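Local coordinates for protein alpha-Amylase (Thermotoga maritima, PDB 2B5D) that belongs to glycoside hydrolase family 57, named an alpha-amylase, and carries a C-terminal region of the branching-enzyme type, at residues 180-192 / 392-404. Sequence-based numbering, arbitrary orientation.
Sequences GIWLAECGYYQGL and VQIATPADSSWGA
Tyr188 and Ser400 pair their backbones in both directions: Tyr188 N gives a hydrogen bond to Ser400 O (2.8 Å), and Ser400 N returns one to Tyr188 O (2.9 Å). This single antiparallel bridge is the hydrogen-bonded kind. Further along, Trp402 N reaches Glu185 O (3.0 Å) from well above the carbonyl plane, a bent bond at 140°. Between the two, CA-H...O contacts run from Ser401 CA to Cys186 O and from Gly187 CA to Ser400 O; beyond the bridge, towards Gln190, Asp399 CA makes another to Tyr188 O.

At the other end the grip comes from a side chain. Asp399 OD1 accepts a hydrogen bond from Gln190 N (2.7 Å) on its syn side, somewhat out of the carboxylate plane; chi1 of -81° sets CG beside the Asp399 backbone N and brings the carboxylate over to Gln190, the second residue of a type II turn from Tyr189 to Leu192 that leads into helix 192-198.

In fold terms, 180-192 comprises strand 180-182, paired in parallel with 137-142 and 203-206 in the family 57 catalytic domain, and the loop that follows it; 392-404 belongs to the long connection between helices 382-388 and 418-436, which lies along that loop.

Apolar contacts flank the bridge. Trp402 and Trp182 meet at their edges, crossing at about a right angle, with Trp402 CE3 3.8 Å from Trp182 CH2; Cys186 SG sits over one face of the Trp182 ring, offset toward its rim, while Cys186 CB touches Trp402 CB (4.0 Å). Arg237 makes a cation-pi contact with Trp402, and His10 stacks on Trp182. The Tyr188 ring, swung anti to its own N (chi1 178°), sets CE2 against Pro397 CB (3.8 Å), its edge facing the carbonyls of Pro397 and Ala398, and its OH hydrogen-bonds Asp193.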
loop_
_atom_site.group_PDB
_atom_site.type_symbol
_atom_site.label_atom_id
_atom_site.label_comp_id
_atom_site.label_asym_id
_atom_site.label_seq_id
_atom_site.Cartn_x
_atom_site.Cartn_y
_atom_site.Cartn_z
ATOM N N GLY A 180 32.706 -28.006 -11.997
ATOM C CA GLY A 180 32.388 -27.430 -10.713
ATOM C C GLY A 180 30.997 -26.831 -10.653
ATOM O O GLY A 180 30.352 -26.595 -11.675
ATOM N N ILE A 181 30.562 -26.590 -9.426
ATOM C CA ILE A 181 29.266 -26.008 -9.171
ATOM C C ILE A 181 29.360 -24.901 -8.097
ATOM O O ILE A 181 30.138 -24.991 -7.131
ATOM C CB ILE A 181 28.249 -27.052 -8.664
ATOM C CG1 ILE A 181 26.834 -26.417 -8.681
ATOM C CG2 ILE A 181 28.651 -27.474 -7.281
ATOM C CD1 ILE A 181 25.597 -27.341 -8.451
ATOM N N TRP A 182 28.544 -23.875 -8.269
ATOM C CA TRP A 182 28.386 -22.885 -7.221
ATOM C C TRP A 182 27.004 -23.092 -6.647
ATOM O O TRP A 182 26.040 -23.020 -7.351
ATOM C CB TRP A 182 28.492 -21.473 -7.818
ATOM C CG TRP A 182 28.170 -20.376 -6.832
ATOM C CD1 TRP A 182 26.949 -19.867 -6.556
ATOM C CD2 TRP A 182 29.093 -19.712 -5.947
ATOM N NE1 TRP A 182 27.040 -18.911 -5.586
ATOM C CE2 TRP A 182 28.345 -18.791 -5.187
ATOM C CE3 TRP A 182 30.478 -19.821 -5.712
ATOM C CZ2 TRP A 182 28.939 -17.929 -4.233
ATOM C CZ3 TRP A 182 31.085 -18.954 -4.741
ATOM C CH2 TRP A 182 30.304 -18.051 -4.007
ATOM N N LEU A 183 26.918 -23.343 -5.359
ATOM C CA LEU A 183 25.651 -23.423 -4.698
ATOM C C LEU A 183 25.164 -21.986 -4.356
ATOM O O LEU A 183 25.939 -21.117 -3.894
ATOM C CB LEU A 183 25.845 -24.229 -3.421
ATOM C CG LEU A 183 26.723 -25.507 -3.445
ATOM C CD1 LEU A 183 26.911 -26.061 -2.019
ATOM C CD2 LEU A 183 26.083 -26.613 -4.341
ATOM N N ALA A 184 23.882 -21.739 -4.563
ATOM C CA ALA A 184 23.273 -20.441 -4.226
ATOM C C ALA A 184 23.571 -20.111 -2.767
ATOM O O ALA A 184 23.297 -20.947 -1.882
ATOM C CB ALA A 184 21.775 -20.521 -4.442
ATOM N N GLU A 185 24.151 -18.903 -2.531
ATOM C CA GLU A 185 24.505 -18.409 -1.207
ATOM C C GLU A 185 25.507 -19.284 -0.484
ATOM O O GLU A 185 25.535 -19.297 0.742
ATOM C CB GLU A 185 23.267 -18.223 -0.288
ATOM C CG GLU A 185 22.116 -17.320 -0.814
ATOM C CD GLU A 185 22.623 -15.969 -1.327
ATOM O OE1 GLU A 185 23.461 -15.334 -0.605
ATOM O OE2 GLU A 185 22.186 -15.561 -2.437
ATOM N N CYS A 186 26.307 -20.043 -1.229
ATOM C CA CYS A 186 27.133 -21.137 -0.663
ATOM C C CYS A 186 26.389 -22.031 0.337
ATOM O O CYS A 186 26.993 -22.572 1.275
ATOM C CB CYS A 186 28.464 -20.553 -0.080
ATOM S SG CYS A 186 29.533 -20.011 -1.478
ATOM N N GLY A 187 25.079 -22.137 0.183
ATOM C CA GLY A 187 24.276 -22.924 1.097
ATOM C C GLY A 187 24.657 -24.405 0.966
ATOM O O GLY A 187 24.446 -25.036 -0.056
ATOM N N TYR A 188 25.267 -24.911 2.012
ATOM C CA TYR A 188 25.823 -26.222 2.039
ATOM C C TYR A 188 25.345 -26.812 3.348
ATOM O O TYR A 188 25.322 -26.124 4.365
ATOM C CB TYR A 188 27.362 -26.222 1.984
ATOM C CG TYR A 188 27.889 -27.686 2.074
ATOM C CD1 TYR A 188 27.944 -28.518 0.920
ATOM C CD2 TYR A 188 28.250 -28.241 3.300
ATOM C CE1 TYR A 188 28.409 -29.857 1.003
ATOM C CE2 TYR A 188 28.684 -29.557 3.392
ATOM C CZ TYR A 188 28.741 -30.364 2.248
ATOM O OH TYR A 188 29.198 -31.652 2.373
ATOM N N TYR A 189 24.886 -28.056 3.282
ATOM C CA TYR A 189 24.565 -28.843 4.481
ATOM C C TYR A 189 25.180 -30.244 4.334
ATOM O O TYR A 189 25.477 -30.710 3.234
ATOM C CB TYR A 189 23.042 -28.940 4.728
ATOM C CG TYR A 189 22.280 -29.678 3.654
ATOM C CD1 TYR A 189 21.847 -29.007 2.497
ATOM C CD2 TYR A 189 22.015 -31.041 3.779
ATOM C CE1 TYR A 189 21.120 -29.688 1.484
ATOM C CE2 TYR A 189 21.306 -31.728 2.806
ATOM C CZ TYR A 189 20.854 -31.048 1.668
ATOM O OH TYR A 189 20.182 -31.743 0.717
ATOM N N GLN A 190 25.371 -30.903 5.452
ATOM C CA GLN A 190 26.150 -32.131 5.443
ATOM C C GLN A 190 25.454 -33.275 4.724
ATOM O O GLN A 190 24.299 -33.599 5.002
ATOM C CB GLN A 190 26.463 -32.527 6.879
ATOM C CG GLN A 190 27.780 -32.071 7.299
ATOM C CD GLN A 190 28.145 -32.703 8.585
ATOM O OE1 GLN A 190 29.246 -33.221 8.724
ATOM N NE2 GLN A 190 27.211 -32.707 9.549
ATOM N N GLY A 191 26.130 -33.844 3.745
ATOM C CA GLY A 191 25.467 -34.862 2.956
ATOM C C GLY A 191 25.276 -34.414 1.537
ATOM O O GLY A 191 25.210 -35.248 0.630
ATOM N N LEU A 192 25.226 -33.099 1.318
ATOM C CA LEU A 192 24.977 -32.534 -0.020
ATOM C C LEU A 192 26.073 -32.871 -0.986
ATOM O O LEU A 192 25.889 -32.811 -2.177
ATOM C CB LEU A 192 24.896 -30.973 0.066
ATOM C CG LEU A 192 23.928 -30.090 -0.728
ATOM C CD1 LEU A 192 24.422 -28.670 -1.007
ATOM C CD2 LEU A 192 23.323 -30.680 -1.941
ATOM N N VAL A 392 46.330 -32.985 -0.738
ATOM C CA VAL A 392 45.106 -32.366 -0.315
ATOM C C VAL A 392 44.587 -33.229 0.783
ATOM O O VAL A 392 44.613 -34.456 0.681
ATOM C CB VAL A 392 44.061 -32.161 -1.456
ATOM C CG1 VAL A 392 44.457 -32.895 -2.738
ATOM C CG2 VAL A 392 42.629 -32.479 -0.977
ATOM N N GLN A 393 44.164 -32.589 1.845
ATOM C CA GLN A 393 43.586 -33.227 3.006
ATOM C C GLN A 393 42.134 -33.638 2.734
ATOM O O GLN A 393 41.465 -33.015 1.890
ATOM C CB GLN A 393 43.622 -32.222 4.143
ATOM C CG GLN A 393 43.060 -32.681 5.441
ATOM C CD GLN A 393 43.350 -31.716 6.568
ATOM O OE1 GLN A 393 43.669 -32.142 7.655
ATOM N NE2 GLN A 393 43.297 -30.410 6.297
ATOM N N ILE A 394 41.647 -34.640 3.478
ATOM C CA ILE A 394 40.287 -35.094 3.355
ATOM C C ILE A 394 39.510 -34.610 4.564
ATOM O O ILE A 394 39.912 -34.834 5.710
ATOM C CB ILE A 394 40.179 -36.657 3.262
ATOM C CG1 ILE A 394 40.847 -37.163 1.997
ATOM C CG2 ILE A 394 38.724 -37.089 3.198
ATOM C CD1 ILE A 394 40.912 -38.660 1.940
ATOM N N ALA A 395 38.368 -33.978 4.330
ATOM C CA ALA A 395 37.657 -33.401 5.465
ATOM C C ALA A 395 36.203 -33.340 5.139
ATOM O O ALA A 395 35.838 -33.364 4.001
ATOM C CB ALA A 395 38.230 -31.965 5.802
ATOM N N THR A 396 35.363 -33.296 6.151
ATOM C CA THR A 396 33.964 -33.011 5.853
ATOM C C THR A 396 33.525 -31.593 6.297
ATOM O O THR A 396 33.534 -31.304 7.481
ATOM C CB THR A 396 32.968 -34.151 6.289
ATOM O OG1 THR A 396 32.497 -33.917 7.605
ATOM C CG2 THR A 396 33.629 -35.476 6.282
ATOM N N PRO A 397 33.140 -30.739 5.335
ATOM C CA PRO A 397 32.681 -29.361 5.610
ATOM C C PRO A 397 31.461 -29.285 6.526
ATOM O O PRO A 397 30.597 -30.175 6.504
ATOM C CB PRO A 397 32.328 -28.828 4.230
ATOM C CG PRO A 397 33.051 -29.683 3.280
ATOM C CD PRO A 397 33.152 -31.029 3.893
ATOM N N ALA A 398 31.387 -28.225 7.329
ATOM C CA ALA A 398 30.299 -28.052 8.261
ATOM C C ALA A 398 29.147 -27.363 7.510
ATOM O O ALA A 398 29.371 -26.753 6.483
ATOM C CB ALA A 398 30.763 -27.249 9.446
ATOM N N ASP A 399 27.909 -27.532 7.967
ATOM C CA ASP A 399 26.765 -26.783 7.423
ATOM C C ASP A 399 27.098 -25.315 7.435
ATOM O O ASP A 399 27.560 -24.791 8.458
ATOM C CB ASP A 399 25.559 -26.952 8.350
ATOM C CG ASP A 399 24.818 -28.256 8.130
ATOM O OD1 ASP A 399 25.380 -29.179 7.500
ATOM O OD2 ASP A 399 23.638 -28.337 8.579
ATOM N N SER A 400 26.815 -24.633 6.330
ATOM C CA SER A 400 27.208 -23.273 6.259
ATOM C C SER A 400 26.643 -22.559 5.039
ATOM O O SER A 400 26.095 -23.210 4.128
ATOM C CB SER A 400 28.740 -23.254 6.228
ATOM O OG SER A 400 29.192 -23.790 4.994
ATOM N N SER A 401 26.726 -21.215 5.064
ATOM C CA SER A 401 26.577 -20.387 3.869
ATOM C C SER A 401 27.301 -19.021 3.955
ATOM O O SER A 401 27.660 -18.586 5.021
ATOM C CB SER A 401 25.112 -20.169 3.493
ATOM O OG SER A 401 24.436 -19.384 4.420
ATOM N N TRP A 402 27.495 -18.385 2.811
ATOM C CA TRP A 402 28.027 -17.049 2.749
ATOM C C TRP A 402 26.838 -16.103 2.989
ATOM O O TRP A 402 26.250 -15.592 2.046
ATOM C CB TRP A 402 28.677 -16.838 1.378
ATOM C CG TRP A 402 29.559 -15.631 1.312
ATOM C CD1 TRP A 402 29.974 -14.822 2.375
ATOM C CD2 TRP A 402 30.159 -15.080 0.141
ATOM N NE1 TRP A 402 30.797 -13.812 1.911
ATOM C CE2 TRP A 402 30.919 -13.939 0.547
ATOM C CE3 TRP A 402 30.129 -15.424 -1.211
ATOM C CZ2 TRP A 402 31.643 -13.150 -0.369
ATOM C CZ3 TRP A 402 30.835 -14.634 -2.115
ATOM C CH2 TRP A 402 31.592 -13.512 -1.685
ATOM N N GLY A 403 26.472 -15.903 4.259
ATOM C CA GLY A 403 25.072 -15.663 4.575
ATOM C C GLY A 403 24.602 -14.297 5.059
ATOM O O GLY A 403 25.212 -13.686 5.966
ATOM N N ALA A 404 23.507 -13.834 4.432
ATOM C CA ALA A 404 22.714 -12.687 4.892
ATOM C C ALA A 404 21.308 -12.778 4.306
ATOM O O ALA A 404 20.434 -13.416 4.900
ATOM C CB ALA A 404 23.385 -11.331 4.539
#